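Local coordinates for protein SG7.AF (Anopheles freeborni, PDB 6XL7) that inhibits the alternative pathway of host complement as a salivary protein, acting on the activated C3 convertase C3bBb and enhancing its accumulation on immobilized properdin, at residues E39-K44 / G108-C113; V5-K10 / T57-M62; T20-Y25 / A75-A80; Q27-G32 / D68-F73. One frame throughout, in Å; residues are numbered along the deposited sequence.

Interaction 1. Residues E39-K44 / G108-C113; sequences EPLTKK and GETEKC
L41 and K44, one turn apart on helix 23-46, meet T110 and E111 on helix 89-113. The two short segments run nearly parallel, at 17°, with axes 11.0 Å apart. L41 comes first and works with both branches. Its CG lies anti to the carbonyl carbon (chi1 -67°), and its two methyls meet different residues. L41 CD1 reaches the methyl T110 CG2 at 4.0 Å, the two side chains crossing near a right angle. L41 CD2 lies 3.6 Å from E111 CG. T110 OG1 is hydrogen-bonded to I106 O in its own helix. K44 follows. Its chain is extended as far as CE, and K44 CD packs at 3.7 Å on E111 CG. K44 CE also touches E111 CB, at 3.7 Å. The contact between these two charged residues is therefore made by methylenes. K44 NZ stays 5.1 Å from E111 OE1, so any attraction between the charges is probably weak. L41 also packs on M62 of helix 56-77. The arrangement is the edge of the helical bundle core between helices 23-46 and 89-113, with L41 and T110 buried and K44 and E111 partly exposed.

Interaction 2. Residues V5-K10 / T57-M62; sequences VQELLK and TCLDRM. With SO4 (sulfate ion), chain E.
This contact belongs to the apolar interior of the helical bundle, where helix 2-13 lies against the start of helix 56-77. L8 and L59 carry it. The methyl L8 CD1 meets the methyl L59 CD2 at 3.8 Å, and the two side chains cross near a right angle. They leave their helices by different routes. L8 holds CG anti to the backbone N (chi1 -178°), while L59 holds CG anti to the carbonyl carbon (chi1 -65°). The backbones are closest at the same pair, with L8 CA and L59 CA 7.6 Å apart. The other methyl of L59 faces a polar group. L59 CD1 lies 4.0 Å from E7 OE2, at the end of an extended glutamate chain. This is van der Waals contact at the margin of the leucine pair.

Around the pair, L8 packs on L41 of helix 23-46, and L59 on T11 and L114. C58, next to L59, forms a disulfide with C113 and so ties helix 56-77 to helix 89-113.

A sulfate ion that probably came with the crystallisation solution sits near the N-terminal end of helix 56-77. T57 N donates a hydrogen bond to sulfate O4 at 2.9 Å, with an N-H...O angle of 161°. S55 OG is also hydrogen-bonded to the ion. The positive end of the helix dipole would probably help to hold the anion there. A leucine pair between two helices, beside a disulfide that joins a third, is the core packing of this mostly helical domain.

Interaction 3. Residues T20-Y25 / A75-A80; sequences TRKSVY and AGFSYA. With SO4 (sulfate ion), chain C; SO4 (sulfate ion), chain D.
Aromatic and apolar contacts join the segments, and all of them converge on F77. Y25 CB lies over one face of the F77 ring, 3.7 Å from its centroid and 21° off the normal, a CH-pi contact. The Y25 and F77 rings lie almost flat to each other, at 22°, but are displaced so far, with centroids 5.6 Å apart, that there is little stacking. K22 CB comes to the ring edge, 3.9 Å from F77 CZ. V24 CG1 approaches F77 CZ obliquely at 4.1 Å.

The polar interactions are with two sulfates, again probably solution ions. R21 grips one with a nearly straight pair of bonds, NE to O4 at 2.8 Å and NH2 to O2 at 2.7 Å. Its extended chain from CG to NE presents the guanidinium edge to the ion. S23 N bonds O2 of the other sulfate, at the start of helix 23-46.

Within 75-80, A75 O accepts from both S78 N and A80 N where helix 56-77 ends. R21 also salt-bridges E71. L92 of helix 89-113 touches V24, Y25 and F77, so the start of helix 23-46 and the end of helix 56-77 both pack against that third helix.

Interaction 4. Residues Q27-G32 / D68-F73; sequences QSAKFG and DVKETF
Segments 27-32 and 68-73 are helical and run roughly antiparallel, at 151°, with axes 11.0 Å apart and A29 CA 6.9 Å from K70 CA. The small side chains of S28 and A29 face the long ones of K70 and F73. F73 has CG anti to the backbone N (chi1 -179°), which extends the ring across the interface. Its edge does the touching. S28 CB lies near the ring plane, 4.0 Å from F73 CZ. A29 N also sits at that edge, 3.9 Å from F73 CE2. The methyl A29 CB is a little farther, 4.3 Å from F73 CE2. On its other contact, A29 CB meets the aliphatic part of K70, at 4.1 Å from K70 CD. The lysine chain bends at chi3 and chi4.

Helix 89-113 and Y25 complete the surroundings of F73. The F73 ring stacks with Y99 of that helix and meets the Y25 ring at about 45°. Y99 OH is also hydrogen-bonded to A29 O.

The contact is made mainly by carbon, with one backbone NH at the ring edge, although a lysine and a serine take part. Each of these two presents carbon to the other helix. K70 is buried, and its NZ is hydrogen-bonded to D16 O, which probably helps its methylenes to lie in the interior.

Interactions 1, 3 and 4 all use helix 23-46, and interactions 2, 3 and 4 all use helix 56-77. Interactions 3 and 4 join the same two helices and touch through the R21-E71 salt bridge and the Y25 and F73 rings. Interactions 1 and 2 touch at the other end, through the C58-C113 disulfide and L8 against L41. Interactions 1 and 3 lie on opposite sides of the chain's centre, with centres about 27 Å apart. Interactions 2 and 4 are buried, while 1 and 3 are partly buried. Aliphatic contacts dominate at the disulfide end and aromatic rings at the other; bound sulfates accompany interactions 2 and 3.

Interaction 1. Residues E39-K44 / G108-C113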
loop_
_atom_site.group_PDB
_atom_site.type_symbol
_atom_site.label_atom_id
_atom_site.label_comp_id
_atom_site.label_asym_id
_atom_site.label_seq_id
_atom_site.Cartn_x
_atom_site.Cartn_y
_atom_site.Cartn_z
ATOM N N GLU A 39 2.621 -8.603 -0.211
ATOM C CA GLU A 39 3.456 -9.805 -0.295
ATOM C C GLU A 39 4.714 -9.720 0.561
ATOM O O GLU A 39 4.922 -10.615 1.400
ATOM C CB GLU A 39 3.729 -10.205 -1.752
ATOM C CG GLU A 39 4.743 -11.326 -1.856
ATOM C CD GLU A 39 5.022 -11.767 -3.280
ATOM O OE1 GLU A 39 4.611 -11.060 -4.223
ATOM O OE2 GLU A 39 5.664 -12.828 -3.444
ATOM N N PRO A 40 5.568 -8.698 0.447
ATOM C CA PRO A 40 6.786 -8.702 1.276
ATOM C C PRO A 40 6.516 -8.589 2.765
ATOM O O PRO A 40 7.211 -9.236 3.554
ATOM C CB PRO A 40 7.613 -7.529 0.728
ATOM C CG PRO A 40 6.667 -6.714 -0.050
ATOM C CD PRO A 40 5.606 -7.635 -0.573
ATOM N N LEU A 41 5.510 -7.821 3.183
ATOM C CA LEU A 41 5.297 -7.682 4.622
ATOM C C LEU A 41 4.670 -8.933 5.233
ATOM O O LEU A 41 4.994 -9.288 6.374
ATOM C CB LEU A 41 4.486 -6.428 4.950
ATOM C CG LEU A 41 5.171 -5.093 4.654
ATOM C CD1 LEU A 41 4.199 -3.957 4.938
ATOM C CD2 LEU A 41 6.451 -4.929 5.467
ATOM N N THR A 42 3.776 -9.599 4.504
ATOM C CA THR A 42 3.244 -10.864 4.984
ATOM C C THR A 42 4.362 -11.876 5.178
ATOM O O THR A 42 4.427 -12.556 6.207
ATOM C CB THR A 42 2.203 -11.393 4.005
ATOM O OG1 THR A 42 1.092 -10.495 3.973
ATOM C CG2 THR A 42 1.721 -12.759 4.436
ATOM N N LYS A 43 5.257 -11.985 4.189
ATOM C CA LYS A 43 6.385 -12.906 4.302
ATOM C C LYS A 43 7.235 -12.583 5.521
ATOM O O LYS A 43 7.719 -13.491 6.209
ATOM C CB LYS A 43 7.266 -12.822 3.058
ATOM C CG LYS A 43 6.669 -13.273 1.752
ATOM C CD LYS A 43 7.787 -13.266 0.709
ATOM C CE LYS A 43 7.280 -13.441 -0.697
ATOM N NZ LYS A 43 8.408 -13.586 -1.661
ATOM N N LYS A 44 7.430 -11.297 5.804
ATOM C CA LYS A 44 8.252 -10.896 6.941
ATOM C C LYS A 44 7.630 -11.349 8.256
ATOM O O LYS A 44 8.296 -11.978 9.092
ATOM C CB LYS A 44 8.422 -9.380 6.912
ATOM C CG LYS A 44 9.312 -8.792 7.994
ATOM C CD LYS A 44 9.499 -7.297 7.717
ATOM C CE LYS A 44 10.324 -6.582 8.784
ATOM N NZ LYS A 44 11.760 -6.968 8.759
ATOM N N GLY A 108 9.811 0.000 3.345
ATOM C CA GLY A 108 11.011 0.092 4.163
ATOM C C GLY A 108 10.758 0.774 5.494
ATOM O O GLY A 108 11.272 0.345 6.532
ATOM N N GLU A 109 9.959 1.838 5.486
ATOM C CA GLU A 109 9.649 2.535 6.732
ATOM C C GLU A 109 8.848 1.643 7.670
ATOM O O GLU A 109 9.127 1.584 8.875
ATOM C CB GLU A 109 8.883 3.823 6.421
ATOM C CG GLU A 109 9.687 4.833 5.605
ATOM C CD GLU A 109 8.824 5.818 4.834
ATOM O OE1 GLU A 109 7.597 5.874 5.061
ATOM O OE2 GLU A 109 9.388 6.544 3.987
ATOM N N THR A 110 7.859 0.933 7.130
ATOM C CA THR A 110 7.024 0.051 7.940
ATOM C C THR A 110 7.839 -1.092 8.528
ATOM O O THR A 110 7.660 -1.451 9.700
ATOM C CB THR A 110 5.864 -0.473 7.090
ATOM O OG1 THR A 110 5.111 0.643 6.590
ATOM C CG2 THR A 110 4.938 -1.392 7.899
ATOM N N GLU A 111 8.756 -1.662 7.745
ATOM C CA GLU A 111 9.584 -2.752 8.256
ATOM C C GLU A 111 10.351 -2.320 9.494
ATOM O O GLU A 111 10.528 -3.112 10.432
ATOM C CB GLU A 111 10.556 -3.230 7.175
ATOM C CG GLU A 111 9.886 -4.010 6.072
ATOM C CD GLU A 111 10.818 -4.322 4.917
ATOM O OE1 GLU A 111 10.510 -5.260 4.148
ATOM O OE2 GLU A 111 11.854 -3.633 4.771
ATOM N N LYS A 112 10.816 -1.070 9.521
ATOM C CA LYS A 112 11.608 -0.594 10.653
ATOM C C LYS A 112 10.789 -0.486 11.937
ATOM O O LYS A 112 11.347 -0.618 13.033
ATOM C CB LYS A 112 12.254 0.755 10.327
ATOM C CG LYS A 112 13.375 0.698 9.294
ATOM C CD LYS A 112 13.940 2.090 9.038
ATOM C CE LYS A 112 15.155 2.047 8.122
ATOM N NZ LYS A 112 14.825 1.484 6.783
ATOM N N CYS A 113 9.483 -0.243 11.839
ATOM C CA CYS A 113 8.664 0.018 13.019
ATOM C C CYS A 113 7.707 -1.110 13.370
ATOM O O CYS A 113 6.947 -0.973 14.336
ATOM C CB CYS A 113 7.887 1.345 12.885
ATOM S SG CYS A 113 6.719 1.574 11.463
#

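Interaction 2. Residues V5-K10 / T57-M62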
loop_
_atom_site.group_PDB
_atom_site.type_symbol
_atom_site.label_atom_id
_atom_site.label_comp_id
_atom_site.label_asym_id
_atom_site.label_seq_id
_atom_site.Cartn_x
_atom_site.Cartn_y
_atom_site.Cartn_z
ATOM N N VAL A 5 0.215 -12.534 10.340
ATOM C CA VAL A 5 -0.320 -12.375 8.992
ATOM C C VAL A 5 -1.746 -11.849 9.060
ATOM O O VAL A 5 -2.105 -10.893 8.360
ATOM C CB VAL A 5 -0.230 -13.700 8.214
ATOM C CG1 VAL A 5 -0.890 -13.544 6.840
ATOM C CG2 VAL A 5 1.242 -14.113 8.057
ATOM N N GLN A 6 -2.564 -12.437 9.937
ATOM C CA GLN A 6 -3.952 -11.996 10.045
ATOM C C GLN A 6 -4.046 -10.550 10.521
ATOM O O GLN A 6 -4.840 -9.772 9.979
ATOM C CB GLN A 6 -4.752 -12.923 10.950
ATOM C CG GLN A 6 -6.251 -12.581 10.925
ATOM C CD GLN A 6 -7.075 -13.428 11.856
ATOM O OE1 GLN A 6 -7.992 -12.934 12.516
ATOM N NE2 GLN A 6 -6.783 -14.717 11.898
ATOM N N GLU A 7 -3.249 -10.170 11.526
ATOM C CA GLU A 7 -3.298 -8.795 12.016
ATOM C C GLU A 7 -2.831 -7.821 10.939
ATOM O O GLU A 7 -3.402 -6.735 10.768
ATOM C CB GLU A 7 -2.459 -8.646 13.289
ATOM C CG GLU A 7 -2.559 -7.223 13.860
ATOM C CD GLU A 7 -1.817 -7.021 15.162
ATOM O OE1 GLU A 7 -1.114 -7.950 15.616
ATOM O OE2 GLU A 7 -1.943 -5.913 15.731
ATOM N N LEU A 8 -1.806 -8.202 10.182
ATOM C CA LEU A 8 -1.353 -7.365 9.087
ATOM C C LEU A 8 -2.427 -7.241 8.009
ATOM O O LEU A 8 -2.654 -6.152 7.466
ATOM C CB LEU A 8 -0.060 -7.949 8.530
ATOM C CG LEU A 8 0.593 -7.172 7.398
ATOM C CD1 LEU A 8 1.148 -5.844 7.903
ATOM C CD2 LEU A 8 1.698 -8.018 6.799
ATOM N N LEU A 9 -3.097 -8.344 7.675
ATOM C CA LEU A 9 -4.139 -8.272 6.651
ATOM C C LEU A 9 -5.358 -7.494 7.134
ATOM O O LEU A 9 -6.034 -6.845 6.323
ATOM C CB LEU A 9 -4.502 -9.673 6.155
ATOM C CG LEU A 9 -3.324 -10.291 5.392
ATOM C CD1 LEU A 9 -3.597 -11.729 5.043
ATOM C CD2 LEU A 9 -3.014 -9.492 4.127
ATOM N N LYS A 10 -5.640 -7.522 8.436
ATOM C CA LYS A 10 -6.663 -6.641 8.989
ATOM C C LYS A 10 -6.337 -5.187 8.675
ATOM O O LYS A 10 -7.217 -4.409 8.279
ATOM C CB LYS A 10 -6.750 -6.864 10.496
ATOM C CG LYS A 10 -7.618 -5.861 11.241
ATOM C CD LYS A 10 -7.638 -6.213 12.715
ATOM C CE LYS A 10 -8.371 -5.173 13.536
ATOM N NZ LYS A 10 -8.202 -5.426 14.993
ATOM N N THR A 57 0.734 1.720 16.076
ATOM C CA THR A 57 1.015 3.015 15.460
ATOM C C THR A 57 1.732 2.840 14.131
ATOM O O THR A 57 1.455 3.567 13.173
ATOM C CB THR A 57 1.803 3.929 16.400
ATOM O OG1 THR A 57 3.051 3.323 16.753
ATOM C CG2 THR A 57 1.010 4.203 17.666
ATOM N N CYS A 58 2.633 1.860 14.039
ATOM C CA CYS A 58 3.305 1.583 12.774
ATOM C C CYS A 58 2.303 1.160 11.710
ATOM O O CYS A 58 2.339 1.646 10.569
ATOM C CB CYS A 58 4.334 0.480 12.999
ATOM S SG CYS A 58 5.335 0.054 11.552
ATOM N N LEU A 59 1.393 0.251 12.069
ATOM C CA LEU A 59 0.392 -0.221 11.117
ATOM C C LEU A 59 -0.528 0.910 10.677
ATOM O O LEU A 59 -0.833 1.046 9.483
ATOM C CB LEU A 59 -0.408 -1.366 11.738
ATOM C CG LEU A 59 0.392 -2.636 12.029
ATOM C CD1 LEU A 59 -0.408 -3.548 12.954
ATOM C CD2 LEU A 59 0.723 -3.353 10.732
ATOM N N ASP A 60 -0.951 1.752 11.619
ATOM C CA ASP A 60 -1.842 2.863 11.291
ATOM C C ASP A 60 -1.177 3.840 10.328
ATOM O O ASP A 60 -1.822 4.341 9.396
ATOM C CB ASP A 60 -2.233 3.605 12.568
ATOM C CG ASP A 60 -3.196 2.819 13.450
ATOM O OD1 ASP A 60 -3.723 1.777 13.007
ATOM O OD2 ASP A 60 -3.428 3.256 14.604
ATOM N N ARG A 61 0.114 4.121 10.538
ATOM C CA ARG A 61 0.840 5.011 9.634
ATOM C C ARG A 61 0.957 4.413 8.245
ATOM O O ARG A 61 0.923 5.145 7.248
ATOM C CB ARG A 61 2.231 5.334 10.175
ATOM C CG ARG A 61 2.233 6.255 11.361
ATOM C CD ARG A 61 3.626 6.804 11.637
ATOM N NE ARG A 61 4.579 5.749 11.969
ATOM C CZ ARG A 61 4.807 5.308 13.202
ATOM N NH1 ARG A 61 4.146 5.829 14.229
ATOM N NH2 ARG A 61 5.698 4.345 13.411
ATOM N N MET A 62 1.118 3.094 8.143
ATOM C CA MET A 62 1.145 2.497 6.816
ATOM C C MET A 62 -0.151 2.769 6.072
ATOM O O MET A 62 -0.134 3.087 4.878
ATOM C CB MET A 62 1.386 0.997 6.912
ATOM C CG MET A 62 1.553 0.377 5.544
ATOM S SD MET A 62 1.627 -1.416 5.511
ATOM C CE MET A 62 -0.102 -1.818 5.716
HETATM S S SO4 E . 2.674 0.969 19.702
HETATM O O1 SO4 E . 2.724 1.920 20.811
HETATM O O2 SO4 E . 3.938 1.022 18.971
HETATM O O3 SO4 E . 2.476 -0.375 20.229
HETATM O O4 SO4 E . 1.555 1.316 18.829
#

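Interaction 3. Residues T20-Y25 / A75-A80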
loop_
_atom_site.group_PDB
_atom_site.type_symbol
_atom_site.label_atom_id
_atom_site.label_comp_id
_atom_site.label_asym_id
_atom_site.label_seq_id
_atom_site.Cartn_x
_atom_site.Cartn_y
_atom_site.Cartn_z
ATOM N N THR A 20 -15.789 2.768 -7.797
ATOM C CA THR A 20 -16.384 3.524 -8.890
ATOM C C THR A 20 -15.347 4.046 -9.881
ATOM O O THR A 20 -15.728 4.527 -10.958
ATOM C CB THR A 20 -17.246 4.680 -8.365
ATOM O OG1 THR A 20 -16.408 5.687 -7.782
ATOM C CG2 THR A 20 -18.247 4.183 -7.320
ATOM N N ARG A 21 -14.059 3.954 -9.554
ATOM C CA ARG A 21 -13.007 4.426 -10.441
ATOM C C ARG A 21 -12.761 3.420 -11.567
ATOM O O ARG A 21 -13.184 2.261 -11.500
ATOM C CB ARG A 21 -11.741 4.711 -9.637
ATOM C CG ARG A 21 -11.920 5.876 -8.665
ATOM C CD ARG A 21 -10.779 6.017 -7.664
ATOM N NE ARG A 21 -10.879 7.309 -6.992
ATOM C CZ ARG A 21 -10.042 7.738 -6.051
ATOM N NH1 ARG A 21 -9.035 6.967 -5.653
ATOM N NH2 ARG A 21 -10.214 8.948 -5.529
ATOM N N LYS A 22 -12.089 3.886 -12.623
ATOM C CA LYS A 22 -11.922 3.073 -13.826
ATOM C C LYS A 22 -11.149 1.800 -13.506
ATOM O O LYS A 22 -10.177 1.820 -12.748
ATOM C CB LYS A 22 -11.177 3.864 -14.901
ATOM C CG LYS A 22 -11.962 5.013 -15.524
ATOM C CD LYS A 22 -13.005 4.509 -16.509
ATOM C CE LYS A 22 -13.567 5.648 -17.353
ATOM N NZ LYS A 22 -14.494 5.157 -18.412
ATOM N N SER A 23 -11.582 0.692 -14.111
ATOM C CA SER A 23 -10.970 -0.603 -13.811
ATOM C C SER A 23 -9.489 -0.631 -14.170
ATOM O O SER A 23 -8.699 -1.285 -13.476
ATOM C CB SER A 23 -11.721 -1.722 -14.538
ATOM O OG SER A 23 -13.066 -1.786 -14.106
ATOM N N VAL A 24 -9.086 0.045 -15.243
ATOM C CA VAL A 24 -7.670 0.017 -15.601
ATOM C C VAL A 24 -6.825 0.650 -14.499
ATOM O O VAL A 24 -5.730 0.165 -14.179
ATOM C CB VAL A 24 -7.422 0.641 -16.990
ATOM C CG1 VAL A 24 -7.705 2.144 -17.004
ATOM C CG2 VAL A 24 -6.005 0.343 -17.456
ATOM N N TYR A 25 -7.329 1.723 -13.885
ATOM C CA TYR A 25 -6.633 2.323 -12.755
ATOM C C TYR A 25 -6.661 1.399 -11.538
ATOM O O TYR A 25 -5.634 1.194 -10.879
ATOM C CB TYR A 25 -7.222 3.706 -12.430
ATOM C CG TYR A 25 -6.991 4.058 -10.985
ATOM C CD1 TYR A 25 -5.779 4.599 -10.565
ATOM C CD2 TYR A 25 -7.959 3.786 -10.024
ATOM C CE1 TYR A 25 -5.549 4.866 -9.220
ATOM C CE2 TYR A 25 -7.731 4.042 -8.685
ATOM C CZ TYR A 25 -6.529 4.585 -8.297
ATOM O OH TYR A 25 -6.286 4.855 -6.971
ATOM N N ALA A 75 -4.779 10.980 -8.887
ATOM C CA ALA A 75 -4.759 12.327 -9.440
ATOM C C ALA A 75 -3.986 12.362 -10.754
ATOM O O ALA A 75 -4.422 12.990 -11.729
ATOM C CB ALA A 75 -4.153 13.292 -8.415
ATOM N N GLY A 76 -2.835 11.679 -10.806
ATOM C CA GLY A 76 -2.044 11.663 -12.031
ATOM C C GLY A 76 -2.703 10.913 -13.173
ATOM O O GLY A 76 -2.443 11.214 -14.341
ATOM N N PHE A 77 -3.561 9.939 -12.857
ATOM C CA PHE A 77 -4.323 9.221 -13.875
ATOM C C PHE A 77 -5.460 10.066 -14.423
ATOM O O PHE A 77 -5.808 9.948 -15.610
ATOM C CB PHE A 77 -4.864 7.938 -13.235
ATOM C CG PHE A 77 -5.950 7.244 -14.028
ATOM C CD1 PHE A 77 -5.675 6.657 -15.260
ATOM C CD2 PHE A 77 -7.241 7.152 -13.529
ATOM C CE1 PHE A 77 -6.672 5.999 -15.981
ATOM C CE2 PHE A 77 -8.238 6.495 -14.248
ATOM C CZ PHE A 77 -7.954 5.927 -15.472
ATOM N N SER A 78 -6.026 10.938 -13.586
ATOM C CA SER A 78 -7.307 11.568 -13.883
ATOM C C SER A 78 -7.210 13.089 -13.882
ATOM O O SER A 78 -6.665 13.670 -14.819
ATOM C CB SER A 78 -8.399 11.038 -12.934
ATOM O OG SER A 78 -8.145 11.355 -11.575
ATOM N N TYR A 79 -7.716 13.735 -12.830
ATOM C CA TYR A 79 -8.021 15.161 -12.879
ATOM C C TYR A 79 -6.791 16.063 -12.865
ATOM O O TYR A 79 -6.922 17.250 -13.187
ATOM C CB TYR A 79 -8.970 15.537 -11.735
ATOM C CG TYR A 79 -8.423 15.198 -10.359
ATOM C CD1 TYR A 79 -7.563 16.074 -9.692
ATOM C CD2 TYR A 79 -8.759 14.009 -9.725
ATOM C CE1 TYR A 79 -7.065 15.770 -8.446
ATOM C CE2 TYR A 79 -8.262 13.693 -8.469
ATOM C CZ TYR A 79 -7.415 14.587 -7.835
ATOM O OH TYR A 79 -6.909 14.297 -6.583
ATOM N N ALA A 80 -5.616 15.551 -12.507
ATOM C CA ALA A 80 -4.387 16.335 -12.553
ATOM C C ALA A 80 -3.500 15.987 -13.738
ATOM O O ALA A 80 -2.382 16.498 -13.825
ATOM C CB ALA A 80 -3.599 16.186 -11.250
HETATM S S SO4 C . -14.533 0.681 -16.497
HETATM O O1 SO4 C . -13.373 1.351 -17.080
HETATM O O2 SO4 C . -14.408 0.661 -15.042
HETATM O O3 SO4 C . -14.600 -0.689 -17.004
HETATM O O4 SO4 C . -15.746 1.407 -16.864
HETATM S S SO4 D . -13.242 10.267 -7.235
HETATM O O1 SO4 D . -14.591 10.356 -6.678
HETATM O O2 SO4 D . -12.268 10.525 -6.175
HETATM O O3 SO4 D . -13.093 11.270 -8.285
HETATM O O4 SO4 D . -13.040 8.932 -7.797
#

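Interaction 4. Residues Q27-G32 / D68-F73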
loop_
_atom_site.group_PDB
_atom_site.type_symbol
_atom_site.label_atom_id
_atom_site.label_comp_id
_atom_site.label_asym_id
_atom_site.label_seq_id
_atom_site.Cartn_x
_atom_site.Cartn_y
_atom_site.Cartn_z
ATOM N N GLN A 27 -6.868 -1.815 -11.279
ATOM C CA GLN A 27 -5.964 -2.952 -11.418
ATOM C C GLN A 27 -4.529 -2.559 -11.095
ATOM O O GLN A 27 -3.821 -3.284 -10.388
ATOM C CB GLN A 27 -6.079 -3.549 -12.822
ATOM C CG GLN A 27 -7.405 -4.250 -13.060
ATOM C CD GLN A 27 -7.697 -4.483 -14.529
ATOM O OE1 GLN A 27 -6.833 -4.290 -15.387
ATOM N NE2 GLN A 27 -8.925 -4.896 -14.827
ATOM N N SER A 28 -4.081 -1.410 -11.595
ATOM C CA SER A 28 -2.721 -0.962 -11.301
ATOM C C SER A 28 -2.578 -0.544 -9.847
ATOM O O SER A 28 -1.555 -0.831 -9.210
ATOM C CB SER A 28 -2.314 0.186 -12.232
ATOM O OG SER A 28 -1.937 -0.311 -13.502
ATOM N N ALA A 29 -3.583 0.140 -9.298
ATOM C CA ALA A 29 -3.507 0.558 -7.900
ATOM C C ALA A 29 -3.422 -0.645 -6.972
ATOM O O ALA A 29 -2.584 -0.683 -6.064
ATOM C CB ALA A 29 -4.706 1.428 -7.550
ATOM N N LYS A 30 -4.266 -1.652 -7.209
ATOM C CA LYS A 30 -4.256 -2.850 -6.376
ATOM C C LYS A 30 -2.973 -3.643 -6.557
ATOM O O LYS A 30 -2.398 -4.130 -5.571
ATOM C CB LYS A 30 -5.486 -3.703 -6.669
ATOM C CG LYS A 30 -6.781 -3.056 -6.218
ATOM C CD LYS A 30 -7.995 -3.852 -6.707
ATOM C CE LYS A 30 -9.286 -3.128 -6.379
ATOM N NZ LYS A 30 -10.477 -3.823 -6.946
ATOM N N PHE A 31 -2.490 -3.776 -7.796
ATOM C CA PHE A 31 -1.237 -4.492 -8.023
ATOM C C PHE A 31 -0.088 -3.841 -7.272
ATOM O O PHE A 31 0.771 -4.527 -6.709
ATOM C CB PHE A 31 -0.903 -4.541 -9.517
ATOM C CG PHE A 31 0.555 -4.808 -9.797
ATOM C CD1 PHE A 31 1.062 -6.098 -9.714
ATOM C CD2 PHE A 31 1.422 -3.773 -10.122
ATOM C CE1 PHE A 31 2.400 -6.352 -9.951
ATOM C CE2 PHE A 31 2.763 -4.020 -10.364
ATOM C CZ PHE A 31 3.252 -5.313 -10.280
ATOM N N GLY A 32 -0.046 -2.506 -7.268
ATOM C CA GLY A 32 1.020 -1.824 -6.556
ATOM C C GLY A 32 1.039 -2.176 -5.083
ATOM O O GLY A 32 2.089 -2.502 -4.522
ATOM N N ASP A 68 -2.576 8.208 0.972
ATOM C CA ASP A 68 -2.114 9.449 0.344
ATOM C C ASP A 68 -1.359 9.187 -0.957
ATOM O O ASP A 68 -1.552 9.904 -1.953
ATOM C CB ASP A 68 -1.217 10.217 1.313
ATOM C CG ASP A 68 -1.954 10.676 2.559
ATOM O OD1 ASP A 68 -3.203 10.747 2.530
ATOM O OD2 ASP A 68 -1.280 11.005 3.560
ATOM N N VAL A 69 -0.484 8.185 -0.964
ATOM C CA VAL A 69 0.258 7.829 -2.171
ATOM C C VAL A 69 -0.693 7.371 -3.271
ATOM O O VAL A 69 -0.536 7.739 -4.443
ATOM C CB VAL A 69 1.332 6.778 -1.820
ATOM C CG1 VAL A 69 1.839 6.054 -3.053
ATOM C CG2 VAL A 69 2.477 7.453 -1.066
ATOM N N LYS A 70 -1.721 6.600 -2.908
ATOM C CA LYS A 70 -2.678 6.120 -3.895
ATOM C C LYS A 70 -3.555 7.251 -4.429
ATOM O O LYS A 70 -3.826 7.303 -5.636
ATOM C CB LYS A 70 -3.513 4.994 -3.284
ATOM C CG LYS A 70 -4.574 4.457 -4.216
ATOM C CD LYS A 70 -5.000 3.058 -3.813
ATOM C CE LYS A 70 -5.667 3.045 -2.440
ATOM N NZ LYS A 70 -6.919 3.854 -2.432
ATOM N N GLU A 71 -3.991 8.184 -3.572
ATOM C CA GLU A 71 -4.738 9.334 -4.083
ATOM C C GLU A 71 -3.889 10.143 -5.054
ATOM O O GLU A 71 -4.403 10.688 -6.042
ATOM C CB GLU A 71 -5.241 10.221 -2.942
ATOM C CG GLU A 71 -6.464 9.673 -2.205
ATOM C CD GLU A 71 -7.586 9.265 -3.147
ATOM O OE1 GLU A 71 -8.187 10.151 -3.789
ATOM O OE2 GLU A 71 -7.867 8.054 -3.218
ATOM N N THR A 72 -2.581 10.229 -4.793
ATOM C CA THR A 72 -1.689 10.962 -5.686
ATOM C C THR A 72 -1.598 10.270 -7.041
ATOM O O THR A 72 -1.651 10.932 -8.087
ATOM C CB THR A 72 -0.314 11.101 -5.022
ATOM O OG1 THR A 72 -0.444 11.828 -3.797
ATOM C CG2 THR A 72 0.651 11.851 -5.920
ATOM N N PHE A 73 -1.476 8.939 -7.040
ATOM C CA PHE A 73 -1.512 8.159 -8.272
ATOM C C PHE A 73 -2.813 8.399 -9.026
ATOM O O PHE A 73 -2.804 8.649 -10.240
ATOM C CB PHE A 73 -1.355 6.689 -7.893
ATOM C CG PHE A 73 -1.344 5.737 -9.053
ATOM C CD1 PHE A 73 -0.702 6.036 -10.249
ATOM C CD2 PHE A 73 -1.947 4.489 -8.921
ATOM C CE1 PHE A 73 -0.687 5.117 -11.300
ATOM C CE2 PHE A 73 -1.922 3.579 -9.955
ATOM C CZ PHE A 73 -1.294 3.892 -11.145
#